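Local atomic coordinates of periplasmic protein (PDB entry 4FGQ), a protein that acts as a calcium-dependent periplasmic protease of Legionella pneumophila, probably a cysteine protease of the bacterial transglutaminase-like family. Residues Asn33-Asp36 with Ser37-Lys41; Val43-Gln46 with Leu47-Val50; Phe89-Ile92 with Lys93-Leu97; Lys26-Thr29 with Ala30-Asn33. All coordinates share one frame; numbering follows the deposited sequence.

Contact 1: residues Asn33-Asp36 with Ser37-Lys41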
loop_
_atom_site.group_PDB
_atom_site.type_symbol
_atom_site.label_atom_id
_atom_site.label_comp_id
_atom_site.label_asym_id
_atom_site.label_seq_id
_atom_site.Cartn_x
_atom_site.Cartn_y
_atom_site.Cartn_z
ATOM N N ASN A 33 -10.025 -3.812 -13.102
ATOM C CA ASN A 33 -9.645 -4.968 -13.912
ATOM C C ASN A 33 -8.504 -5.749 -13.253
ATOM O O ASN A 33 -8.492 -6.982 -13.295
ATOM C CB ASN A 33 -9.279 -4.559 -15.342
ATOM C CG ASN A 33 -10.483 -4.078 -16.142
ATOM O OD1 ASN A 33 -11.631 -4.339 -15.779
ATOM N ND2 ASN A 33 -10.223 -3.386 -17.249
ATOM N N LEU A 34 -7.561 -5.036 -12.631
ATOM C CA LEU A 34 -6.464 -5.674 -11.899
ATOM C C LEU A 34 -7.010 -6.573 -10.802
ATOM O O LEU A 34 -6.628 -7.753 -10.691
ATOM C CB LEU A 34 -5.541 -4.611 -11.280
ATOM C CG LEU A 34 -4.432 -5.115 -10.346
ATOM C CD1 LEU A 34 -3.286 -5.682 -11.150
ATOM C CD2 LEU A 34 -3.939 -4.000 -9.433
ATOM N N ILE A 35 -7.907 -6.025 -9.986
ATOM C CA ILE A 35 -8.480 -6.801 -8.879
ATOM C C ILE A 35 -9.212 -8.032 -9.404
ATOM O O ILE A 35 -8.995 -9.134 -8.908
ATOM C CB ILE A 35 -9.409 -5.949 -7.995
ATOM C CG1 ILE A 35 -8.580 -4.908 -7.230
ATOM C CG2 ILE A 35 -10.156 -6.828 -7.005
ATOM C CD1 ILE A 35 -9.401 -3.822 -6.576
ATOM N N ASP A 36 -10.045 -7.856 -10.429
ATOM C CA ASP A 36 -10.762 -8.990 -11.007
ATOM C C ASP A 36 -9.810 -10.068 -11.523
ATOM O O ASP A 36 -10.058 -11.268 -11.343
ATOM C CB ASP A 36 -11.674 -8.528 -12.147
ATOM C CG ASP A 36 -13.092 -8.238 -11.685
ATOM O OD1 ASP A 36 -13.470 -8.704 -10.588
ATOM O OD2 ASP A 36 -13.831 -7.557 -12.428
ATOM N N SER A 37 -8.722 -9.635 -12.154
ATOM C CA SER A 37 -7.792 -10.542 -12.823
ATOM C C SER A 37 -6.948 -11.340 -11.836
ATOM O O SER A 37 -6.437 -12.406 -12.176
ATOM C CB SER A 37 -6.873 -9.777 -13.779
ATOM O OG SER A 37 -5.813 -9.131 -13.091
ATOM N N LEU A 38 -6.803 -10.825 -10.620
ATOM C CA LEU A 38 -5.913 -11.455 -9.640
ATOM C C LEU A 38 -6.619 -12.350 -8.626
ATOM O O LEU A 38 -5.964 -13.082 -7.894
ATOM C CB LEU A 38 -5.081 -10.405 -8.896
ATOM C CG LEU A 38 -4.041 -9.682 -9.750
ATOM C CD1 LEU A 38 -3.331 -8.637 -8.895
ATOM C CD2 LEU A 38 -3.053 -10.678 -10.321
ATOM N N LYS A 39 -7.943 -12.301 -8.573
ATOM C CA LYS A 39 -8.674 -13.234 -7.722
ATOM C C LYS A 39 -8.360 -14.675 -8.121
ATOM O O LYS A 39 -8.330 -15.000 -9.311
ATOM C CB LYS A 39 -10.177 -12.958 -7.789
ATOM C CG LYS A 39 -10.563 -11.626 -7.146
ATOM C CD LYS A 39 -12.066 -11.393 -7.216
ATOM C CE LYS A 39 -12.445 -10.085 -6.531
ATOM N NZ LYS A 39 -13.879 -9.726 -6.734
ATOM N N LYS A 40 -8.109 -15.521 -7.126
ATOM C CA LYS A 40 -7.855 -16.950 -7.338
ATOM C C LYS A 40 -6.580 -17.223 -8.150
ATOM O O LYS A 40 -6.484 -18.227 -8.853
ATOM C CB LYS A 40 -9.073 -17.634 -7.973
ATOM C CG LYS A 40 -10.334 -17.493 -7.133
ATOM C CD LYS A 40 -11.562 -18.016 -7.864
ATOM C CE LYS A 40 -12.812 -17.871 -7.010
ATOM N NZ LYS A 40 -12.672 -18.577 -5.710
ATOM N N LYS A 41 -5.606 -16.335 -8.021
ATOM C CA LYS A 41 -4.296 -16.535 -8.625
ATOM C C LYS A 41 -3.308 -16.835 -7.510
ATOM O O LYS A 41 -3.596 -16.568 -6.346
ATOM C CB LYS A 41 -3.878 -15.290 -9.409
ATOM C CG LYS A 41 -4.790 -14.968 -10.585
ATOM C CD LYS A 41 -4.903 -16.145 -11.560
ATOM C CE LYS A 41 -5.611 -15.752 -12.848
ATOM N NZ LYS A 41 -7.038 -15.392 -12.629
#
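With chi1 of Ser37 at 79°, its hydroxyl sits between the backbone N and the carbonyl carbon and folds back over the preceding turn, where OG donates to Leu34 O at 2.9 Å. In Leu34 the first torsion, 173°, places CG beside its own carbonyl carbon, from where CD1 meets Leu38 CD1 at 3.7 Å, the two leucines slanting across each other. This is the C-terminal end of helix 22-38, where the regular bonding frays. Ser37 N still reaches Asn33 O at 2.9 Å, but Leu38 N makes its straighter bond to Ile35 O, three residues back, with the N well above the plane of that carbonyl, and only a weak one to Leu34 O. A type II turn from Leu38 to Lys41 then leads the chain off the helix, and Lys41 NZ returns to the carbonyl of Ser37, its NZ-to-O distance 3.1 Å. Lys39 runs extended beside Asp36, its NZ 4.0 Å from Asp36 OD1, too far for a salt bridge. On helix 86-100 Leu34 touches Thr96, Ile35 both Thr96 and Val100, and Leu38 Val100; Ile35 also touches helix 10-17, while Leu38 lies against Lys49 and Val50 of helix 43-55.

Contact 2: residues Val43-Gln46 with Leu47-Val50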
loop_
_atom_site.group_PDB
_atom_site.type_symbol
_atom_site.label_atom_id
_atom_site.label_comp_id
_atom_site.label_asym_id
_atom_site.label_seq_id
_atom_site.Cartn_x
_atom_site.Cartn_y
_atom_site.Cartn_z
ATOM N N VAL A 43 -0.554 -16.624 -4.717
ATOM C CA VAL A 43 -0.232 -15.484 -3.857
ATOM C C VAL A 43 0.985 -14.715 -4.366
ATOM O O VAL A 43 1.016 -13.482 -4.343
ATOM C CB VAL A 43 -0.021 -15.951 -2.391
ATOM C CG1 VAL A 43 0.573 -14.826 -1.524
ATOM C CG2 VAL A 43 -1.326 -16.410 -1.783
ATOM N N LYS A 44 1.992 -15.441 -4.832
ATOM C CA LYS A 44 3.201 -14.781 -5.324
ATOM C C LYS A 44 2.885 -13.862 -6.505
ATOM O O LYS A 44 3.405 -12.743 -6.593
ATOM C CB LYS A 44 4.239 -15.825 -5.722
ATOM C CG LYS A 44 5.400 -15.255 -6.481
ATOM C CD LYS A 44 6.489 -14.799 -5.552
ATOM C CE LYS A 44 7.723 -15.669 -5.740
ATOM N NZ LYS A 44 8.244 -15.611 -7.141
ATOM N N ILE A 45 2.012 -14.328 -7.392
ATOM C CA ILE A 45 1.581 -13.543 -8.552
ATOM C C ILE A 45 0.748 -12.342 -8.112
ATOM O O ILE A 45 0.882 -11.239 -8.649
ATOM C CB ILE A 45 0.763 -14.416 -9.542
ATOM C CG1 ILE A 45 1.648 -15.502 -10.159
ATOM C CG2 ILE A 45 0.118 -13.556 -10.627
ATOM C CD1 ILE A 45 2.799 -14.976 -11.011
ATOM N N GLN A 46 -0.110 -12.544 -7.119
ATOM C CA GLN A 46 -0.917 -11.449 -6.609
ATOM C C GLN A 46 -0.016 -10.362 -6.050
ATOM O O GLN A 46 -0.222 -9.179 -6.340
ATOM C CB GLN A 46 -1.893 -11.943 -5.533
ATOM C CG GLN A 46 -2.924 -12.949 -6.072
ATOM C CD GLN A 46 -3.789 -13.499 -4.951
ATOM O OE1 GLN A 46 -3.299 -13.732 -3.848
ATOM N NE2 GLN A 46 -5.079 -13.691 -5.223
ATOM N N LEU A 47 0.976 -10.757 -5.250
ATOM C CA LEU A 47 1.924 -9.783 -4.688
ATOM C C LEU A 47 2.685 -9.048 -5.787
ATOM O O LEU A 47 2.797 -7.802 -5.787
ATOM C CB LEU A 47 2.915 -10.487 -3.752
ATOM C CG LEU A 47 2.336 -11.095 -2.470
ATOM C CD1 LEU A 47 3.355 -11.989 -1.764
ATOM C CD2 LEU A 47 1.902 -9.978 -1.534
ATOM N N GLU A 48 3.204 -9.805 -6.736
ATOM C CA GLU A 48 4.020 -9.226 -7.801
ATOM C C GLU A 48 3.252 -8.245 -8.676
ATOM O O GLU A 48 3.747 -7.162 -8.997
ATOM C CB GLU A 48 4.627 -10.331 -8.658
ATOM C CG GLU A 48 5.740 -11.083 -7.971
ATOM C CD GLU A 48 6.309 -12.187 -8.832
ATOM O OE1 GLU A 48 5.720 -12.483 -9.903
ATOM O OE2 GLU A 48 7.341 -12.769 -8.427
ATOM N N LYS A 49 2.037 -8.613 -9.047
ATOM C CA LYS A 49 1.276 -7.784 -9.974
ATOM C C LYS A 49 0.640 -6.560 -9.306
ATOM O O LYS A 49 0.556 -5.498 -9.919
ATOM C CB LYS A 49 0.264 -8.632 -10.758
ATOM C CG LYS A 49 0.955 -9.575 -11.726
ATOM C CD LYS A 49 -0.036 -10.369 -12.572
ATOM C CE LYS A 49 0.708 -11.319 -13.511
ATOM N NZ LYS A 49 -0.208 -12.160 -14.345
ATOM N N VAL A 50 0.224 -6.670 -8.044
ATOM C CA VAL A 50 -0.231 -5.474 -7.341
ATOM C C VAL A 50 0.956 -4.532 -7.159
ATOM O O VAL A 50 0.856 -3.309 -7.372
ATOM C CB VAL A 50 -0.874 -5.820 -5.983
ATOM C CG1 VAL A 50 -1.189 -4.531 -5.192
ATOM C CG2 VAL A 50 -2.143 -6.616 -6.220
#
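Glu48 leans back along helix 43-55 onto Lys44 and Ile45. Its CB lies 3.4 Å from Lys44 O, and CG comes closer still to the same oxygen, at 3.2 Å, because chi1 of -73° sets CG beside the backbone N and over the previous turn. Beyond CG the chain is extended, carrying CD to 4.0 Å from Lys44 CG. At the tip the carboxylate divides its neighbours: OE1 approaches the methyl CD1 of Ile45, whereas OE2 takes a salt bridge from Lys44 NZ at 3.2 Å. The ammonium arrives from above the carboxylate plane, 38° out of it, after the lysine chain has bent at chi2, chi3 and chi4 to bring its methylenes alongside OE2. This is an i to i+4 ion pair on the first turns of an alpha helix whose backbone bonds are regular, Leu47 N to Val43 O being nearly straight at 168°. Next to it, Lys49 lies alongside Ile45, pointing the same way, with CD and CE both packed on the methyl CG2. On another flank Val43 CG1 meets CD1 of the buried Leu47 at 4.0 Å, and both side chains touch Phe126 of strand 119-126. Gln46 gives its NE2 to Leu38 O at the end of helix 22-38, and Val50 packs on Thr96 and Leu97 of helix 86-100.

Contact 3: residues Phe89-Ile92 with Lys93-Leu97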
loop_
_atom_site.group_PDB
_atom_site.type_symbol
_atom_site.label_atom_id
_atom_site.label_comp_id
_atom_site.label_asym_id
_atom_site.label_seq_id
_atom_site.Cartn_x
_atom_site.Cartn_y
_atom_site.Cartn_z
ATOM N N PHE A 89 1.698 4.755 -1.627
ATOM C CA PHE A 89 1.891 3.546 -2.441
ATOM C C PHE A 89 1.637 2.299 -1.604
ATOM O O PHE A 89 0.976 1.351 -2.049
ATOM C CB PHE A 89 3.325 3.464 -2.984
ATOM C CG PHE A 89 3.558 4.221 -4.273
ATOM C CD1 PHE A 89 3.512 5.610 -4.307
ATOM C CD2 PHE A 89 3.897 3.541 -5.436
ATOM C CE1 PHE A 89 3.751 6.306 -5.479
ATOM C CE2 PHE A 89 4.152 4.237 -6.616
ATOM C CZ PHE A 89 4.064 5.625 -6.638
ATOM N N ALA A 90 2.169 2.285 -0.386
ATOM C CA ALA A 90 2.014 1.110 0.471
ATOM C C ALA A 90 0.551 0.892 0.856
ATOM O O ALA A 90 0.074 -0.247 0.917
ATOM C CB ALA A 90 2.889 1.237 1.717
ATOM N N ILE A 91 -0.156 1.991 1.088
ATOM C CA ILE A 91 -1.564 1.933 1.474
ATOM C C ILE A 91 -2.460 1.352 0.375
ATOM O O ILE A 91 -3.267 0.452 0.635
ATOM C CB ILE A 91 -2.066 3.314 1.938
ATOM C CG1 ILE A 91 -1.415 3.683 3.278
ATOM C CG2 ILE A 91 -3.596 3.325 2.012
ATOM C CD1 ILE A 91 -1.527 5.169 3.625
ATOM N N ILE A 92 -2.312 1.824 -0.860
ATOM C CA ILE A 92 -3.149 1.295 -1.929
ATOM C C ILE A 92 -2.782 -0.153 -2.271
ATOM O O ILE A 92 -3.660 -0.961 -2.588
ATOM C CB ILE A 92 -3.227 2.226 -3.178
ATOM C CG1 ILE A 92 -4.268 1.686 -4.164
ATOM C CG2 ILE A 92 -1.868 2.371 -3.846
ATOM C CD1 ILE A 92 -4.790 2.728 -5.149
ATOM N N LYS A 93 -1.500 -0.499 -2.174
ATOM C CA LYS A 93 -1.100 -1.889 -2.380
ATOM C C LYS A 93 -1.759 -2.793 -1.347
ATOM O O LYS A 93 -2.236 -3.883 -1.681
ATOM C CB LYS A 93 0.419 -2.036 -2.313
ATOM C CG LYS A 93 1.145 -1.492 -3.544
ATOM C CD LYS A 93 2.655 -1.570 -3.345
ATOM C CE LYS A 93 3.406 -0.777 -4.423
ATOM N NZ LYS A 93 4.885 -0.852 -4.179
ATOM N N TYR A 94 -1.766 -2.339 -0.096
ATOM C CA TYR A 94 -2.380 -3.085 0.997
ATOM C C TYR A 94 -3.863 -3.343 0.717
ATOM O O TYR A 94 -4.308 -4.490 0.711
ATOM C CB TYR A 94 -2.202 -2.350 2.335
ATOM C CG TYR A 94 -3.108 -2.887 3.430
ATOM C CD1 TYR A 94 -2.810 -4.076 4.089
ATOM C CD2 TYR A 94 -4.274 -2.217 3.778
ATOM C CE1 TYR A 94 -3.662 -4.573 5.100
ATOM C CE2 TYR A 94 -5.123 -2.702 4.755
ATOM C CZ TYR A 94 -4.817 -3.878 5.411
ATOM O OH TYR A 94 -5.676 -4.338 6.384
ATOM N N PHE A 95 -4.632 -2.287 0.479
ATOM C CA PHE A 95 -6.071 -2.471 0.287
ATOM C C PHE A 95 -6.380 -3.313 -0.945
ATOM O O PHE A 95 -7.330 -4.103 -0.957
ATOM C CB PHE A 95 -6.806 -1.126 0.251
ATOM C CG PHE A 95 -7.049 -0.552 1.612
ATOM C CD1 PHE A 95 -7.943 -1.169 2.483
ATOM C CD2 PHE A 95 -6.376 0.587 2.035
ATOM C CE1 PHE A 95 -8.177 -0.653 3.754
ATOM C CE2 PHE A 95 -6.600 1.113 3.305
ATOM C CZ PHE A 95 -7.501 0.492 4.168
ATOM N N THR A 96 -5.558 -3.177 -1.973
ATOM C CA THR A 96 -5.800 -3.910 -3.207
ATOM C C THR A 96 -5.518 -5.397 -3.000
ATOM O O THR A 96 -6.277 -6.246 -3.464
ATOM C CB THR A 96 -4.947 -3.355 -4.350
ATOM O OG1 THR A 96 -5.290 -1.981 -4.553
ATOM C CG2 THR A 96 -5.213 -4.114 -5.646
ATOM N N LEU A 97 -4.446 -5.707 -2.269
ATOM C CA LEU A 97 -4.132 -7.109 -1.967
ATOM C C LEU A 97 -5.211 -7.762 -1.110
ATOM O O LEU A 97 -5.555 -8.925 -1.328
ATOM C CB LEU A 97 -2.744 -7.240 -1.332
ATOM C CG LEU A 97 -1.651 -7.148 -2.414
ATOM C CD1 LEU A 97 -0.312 -6.761 -1.791
ATOM C CD2 LEU A 97 -1.526 -8.493 -3.175
#
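Lys93 stretches back over the carbonyl of Phe89, and its CG lies 3.2 Å from Phe89 O. With chi1 at -74° and the chain extended beyond CG, CE arrives at the edge of the Phe89 ring, 4.5 Å from CD2. Lys93 is buried, and its NZ is hydrogen-bonded to Asn51 OD1 and Asn55 OD1 of helix 43-55, which probably offset the cost of burying its charge.

The carbonyl oxygen of Ile92 accepts two bonds from Thr96: OG1 at 2.7 Å and N at 3.0 Å, which come from opposite faces of the carbonyl plane. Such a threonine hydroxyl bonded to the carbonyl four residues earlier is a familiar feature inside alpha helices, and here it lies in helix 86-100, the central helix of the fold, whose first turn carries Glu87 and Asp88, residues that bind calcium in this protein, although the ion is absent here. Thr96 OG1 is also bonded to Trp31 NE1 of helix 22-38, while Ile92 CG1 runs beside the hydroxyl.

Ile91 packs along the next flank. Its methyl CG2 meets the Phe95 ring at the edge and in its plane, 3.9 Å from CD2, accompanied by the straight bond from Phe95 N to Ile91 O, 171°. Over one face of this ring stands Tyr94 CD2, 3.8 Å above the plane of Phe95 and over its centre. Ile91 and Phe95 together pack on Leu188 of helix 183-192.

Contact 4: residues Lys26-Thr29 with Ala30-Asn33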
loop_
_atom_site.group_PDB
_atom_site.type_symbol
_atom_site.label_atom_id
_atom_site.label_comp_id
_atom_site.label_asym_id
_atom_site.label_seq_id
_atom_site.Cartn_x
_atom_site.Cartn_y
_atom_site.Cartn_z
ATOM N N LYS A 26 -9.783 5.953 -16.909
ATOM C CA LYS A 26 -9.002 4.785 -17.310
ATOM C C LYS A 26 -8.242 4.154 -16.151
ATOM O O LYS A 26 -8.079 2.940 -16.119
ATOM C CB LYS A 26 -8.021 5.128 -18.434
ATOM C CG LYS A 26 -8.678 5.384 -19.778
ATOM C CD LYS A 26 -7.629 5.565 -20.857
ATOM C CE LYS A 26 -8.253 5.523 -22.235
ATOM N NZ LYS A 26 -9.539 6.260 -22.269
ATOM N N ARG A 27 -7.751 4.966 -15.218
ATOM C CA ARG A 27 -7.023 4.427 -14.073
ATOM C C ARG A 27 -7.944 3.629 -13.151
ATOM O O ARG A 27 -7.560 2.573 -12.646
ATOM C CB ARG A 27 -6.293 5.529 -13.288
ATOM C CG ARG A 27 -5.071 6.085 -14.013
ATOM C CD ARG A 27 -4.148 6.906 -13.095
ATOM N NE ARG A 27 -4.782 8.082 -12.487
ATOM C CZ ARG A 27 -4.926 9.266 -13.073
ATOM N NH1 ARG A 27 -4.508 9.466 -14.321
ATOM N NH2 ARG A 27 -5.507 10.260 -12.409
ATOM N N PHE A 28 -9.149 4.142 -12.917
ATOM C CA PHE A 28 -10.123 3.413 -12.105
ATOM C C PHE A 28 -10.473 2.076 -12.751
ATOM O O PHE A 28 -10.461 1.031 -12.096
ATOM C CB PHE A 28 -11.389 4.245 -11.858
ATOM C CG PHE A 28 -11.257 5.223 -10.718
ATOM C CD1 PHE A 28 -11.216 4.774 -9.404
ATOM C CD2 PHE A 28 -11.170 6.585 -10.959
ATOM C CE1 PHE A 28 -11.094 5.671 -8.348
ATOM C CE2 PHE A 28 -11.047 7.484 -9.912
ATOM C CZ PHE A 28 -11.010 7.032 -8.607
ATOM N N THR A 29 -10.761 2.103 -14.045
ATOM C CA THR A 29 -11.111 0.874 -14.756
ATOM C C THR A 29 -9.974 -0.139 -14.709
ATOM O O THR A 29 -10.200 -1.341 -14.527
ATOM C CB THR A 29 -11.490 1.169 -16.214
ATOM O OG1 THR A 29 -12.677 1.976 -16.231
ATOM C CG2 THR A 29 -11.748 -0.123 -16.979
ATOM N N ALA A 30 -8.746 0.353 -14.846
ATOM C CA ALA A 30 -7.571 -0.509 -14.798
ATOM C C ALA A 30 -7.372 -1.145 -13.426
ATOM O O ALA A 30 -6.981 -2.310 -13.326
ATOM C CB ALA A 30 -6.333 0.280 -15.209
ATOM N N TRP A 31 -7.643 -0.373 -12.377
ATOM C CA TRP A 31 -7.557 -0.849 -10.998
ATOM C C TRP A 31 -8.588 -1.958 -10.768
ATOM O O TRP A 31 -8.275 -3.004 -10.187
ATOM C CB TRP A 31 -7.818 0.328 -10.061
ATOM C CG TRP A 31 -7.682 0.055 -8.604
ATOM C CD1 TRP A 31 -6.954 -0.932 -8.000
ATOM C CD2 TRP A 31 -8.292 0.810 -7.554
ATOM N NE1 TRP A 31 -7.088 -0.840 -6.625
ATOM C CE2 TRP A 31 -7.901 0.218 -6.334
ATOM C CE3 TRP A 31 -9.138 1.924 -7.533
ATOM C CZ2 TRP A 31 -8.330 0.715 -5.103
ATOM C CZ3 TRP A 31 -9.561 2.410 -6.304
ATOM C CH2 TRP A 31 -9.157 1.808 -5.113
ATOM N N GLY A 32 -9.815 -1.720 -11.215
ATOM C CA GLY A 32 -10.868 -2.718 -11.098
ATOM C C GLY A 32 -10.533 -3.978 -11.879
ATOM O O GLY A 32 -10.736 -5.090 -11.384
ATOM N N ASN A 33 -10.025 -3.812 -13.102
ATOM C CA ASN A 33 -9.645 -4.968 -13.912
ATOM C C ASN A 33 -8.504 -5.749 -13.253
ATOM O O ASN A 33 -8.492 -6.982 -13.295
ATOM C CB ASN A 33 -9.279 -4.559 -15.342
ATOM C CG ASN A 33 -10.483 -4.078 -16.142
ATOM O OD1 ASN A 33 -11.631 -4.339 -15.779
ATOM N ND2 ASN A 33 -10.223 -3.386 -17.249
#
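Phe28 and Trp31 supply the aromatic part, lying side by side and pointing the same way. Phe28 CD1 comes to the edge of the indole, in its plane, 4.0 Å from Trp31 CE3, and Phe28 CE1 is similarly near Trp31 CZ3. Chi1 of Trp31, -176°, swings the indole out beside its own carbonyl carbon and so next to Phe28. Among the van der Waals contacts, the methyl CG2 of Thr29 rests 3.6 Å from Asn33 ND2; the amide is near Thr29 O, but the angle is too poor for a bond. Ala30 CB sits 3.3 Å from Lys26 O.

Four backbone bonds of the i to i+4 alpha-helical pattern account for the hydrogen bonding between the two halves, the straightest being Gly32 N to Phe28 O at 168°. The polar ends of the larger side chains look elsewhere: Arg27 NE donates to Ile79 O at helix 75-81, and the indole N-H is taken up by Thr96 on helix 86-100. Phe28 lies against Leu16 and Ala17 of helix 10-17 and against Ile79 and Val80 of helix 75-81, and the indole meets Phe54 of helix 43-55 edge to face.

Contacts 4 and 1 follow each other on helix 22-38 and share Asn33, with centres 12 Å apart. Contact 3, centred near the middle of the chain, meets all the others. Its Thr96 packs through CG2 on Ile35 CG1 of contact 1 at 3.8 Å, and its OG1 lies 3.0 Å from Trp31 NE1 of contact 4; its Leu97 CD2 touches Val50 CG2 of contact 2 at 3.6 Å. Contacts 1 and 2 join through Leu38 O and Gln46 NE2, 2.9 Å apart. Contact 3 also lies nearest the calcium site, empty in this model: its Ile91 side chain is about 5 Å from that of Asp88, and that of Trp31 in contact 4 about 12 Å.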